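Local coordinates for aerolysin-like protein (Bombina maxima, PDB 6LH8) that probably forms, or regulates the formation of, oligomeric beta-barrel pores in membranes, as an aerolysin-like protein of a toad, at residues E12-G15 with S16-V19. Residues are numbered along the deposited sequence; the frame is centred on the assembly and turned at random.
Sequences EIEG and SNEV
Asn17 ND2 reaches back along its own strand to Glu14 OE2, 3.2 Å away, in a hydrogen bond that is distinctly bent (147° at the hydrogen). The amide donates to the anti side of the carboxylate oxygen, which it meets slightly out of the carboxylate plane. Because the two flat groups are turned 65° from each other, this is one angled N-H contact and not a coplanar pairing. Glu14 extends its chain fully, with CG anti to the backbone N, and this length lets the carboxylate lean over to meet Asn17. The short side chain of Asn17, its CG likewise anti to the backbone N, brings ND2 to that carboxylate. Both side chains are exposed, so water probably competes for the carboxylate and the bond is likely to be modest in strength.

In a regular strand, residues three apart point to opposite faces. Here the backbone pairings with strand 110-130 explain the exception: Ile13 pairs with Ser123 and Ser16 with Ile121, so three steps on this strand are matched by two on its neighbour. The extra residue falls at Glu14 and Gly15. Glycine suits the kink, since without a side chain it readily adopts its psi of -143°, while Ser16 resumes the pairing and lays its small side chain against strand 110-130. Regular pairing continues with Glu18 and Glu119. The arrangement is that of a beta bulge in the edge strand 4-28 of an elongated antiparallel sheet, as in the beta-rich aerolysin-like proteins.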
# COMPACT_ATOMS: atom_id res chain seq x y z
N GLU A 12 -12.85 -11.41 -1.30
CA GLU A 12 -11.46 -10.97 -1.31
C GLU A 12 -10.51 -12.11 -0.93
O GLU A 12 -10.79 -12.89 -0.01
CB GLU A 12 -11.28 -9.80 -0.34
CG GLU A 12 -9.84 -9.32 -0.21
CD GLU A 12 -9.73 -8.02 0.56
OE1 GLU A 12 -10.11 -6.97 0.01
OE2 GLU A 12 -9.26 -8.07 1.71
N ILE A 13 -9.39 -12.19 -1.63
CA ILE A 13 -8.34 -13.18 -1.40
C ILE A 13 -7.20 -12.49 -0.68
O ILE A 13 -6.77 -11.39 -1.07
CB ILE A 13 -7.85 -13.81 -2.72
CG1 ILE A 13 -8.98 -14.59 -3.40
CG2 ILE A 13 -6.59 -14.69 -2.47
CD1 ILE A 13 -8.66 -14.96 -4.88
N GLU A 14 -6.68 -13.14 0.37
CA GLU A 14 -5.49 -12.67 1.08
C GLU A 14 -4.28 -13.22 0.34
O GLU A 14 -3.93 -14.39 0.47
CB GLU A 14 -5.53 -13.13 2.54
CG GLU A 14 -4.31 -12.76 3.36
CD GLU A 14 -4.39 -13.32 4.78
OE1 GLU A 14 -4.95 -14.42 4.96
OE2 GLU A 14 -3.90 -12.65 5.71
N GLY A 15 -3.63 -12.37 -0.46
CA GLY A 15 -2.40 -12.77 -1.10
C GLY A 15 -1.26 -12.56 -0.12
O GLY A 15 -1.43 -12.78 1.08
N SER A 16 -0.12 -12.13 -0.62
CA SER A 16 1.06 -11.96 0.22
C SER A 16 0.75 -11.10 1.44
O SER A 16 0.01 -10.12 1.36
CB SER A 16 2.17 -11.34 -0.63
OG SER A 16 3.37 -11.24 0.09
N ASN A 17 1.29 -11.50 2.59
CA ASN A 17 1.11 -10.75 3.84
C ASN A 17 2.41 -10.90 4.62
O ASN A 17 2.74 -12.01 5.02
CB ASN A 17 -0.09 -11.29 4.64
CG ASN A 17 -0.36 -10.49 5.91
OD1 ASN A 17 0.55 -9.93 6.52
ND2 ASN A 17 -1.64 -10.42 6.31
N GLU A 18 3.15 -9.81 4.80
CA GLU A 18 4.46 -9.88 5.43
C GLU A 18 4.70 -8.65 6.29
O GLU A 18 4.19 -7.56 6.02
CB GLU A 18 5.60 -9.96 4.39
CG GLU A 18 5.53 -11.13 3.43
CD GLU A 18 6.27 -10.84 2.14
OE1 GLU A 18 6.62 -9.66 1.91
OE2 GLU A 18 6.52 -11.80 1.36
N VAL A 19 5.49 -8.84 7.34
CA VAL A 19 6.05 -7.74 8.10
C VAL A 19 7.48 -7.56 7.61
O VAL A 19 8.34 -8.44 7.78
CB VAL A 19 6.00 -7.98 9.61
CG1 VAL A 19 6.63 -6.78 10.34
CG2 VAL A 19 4.57 -8.20 10.06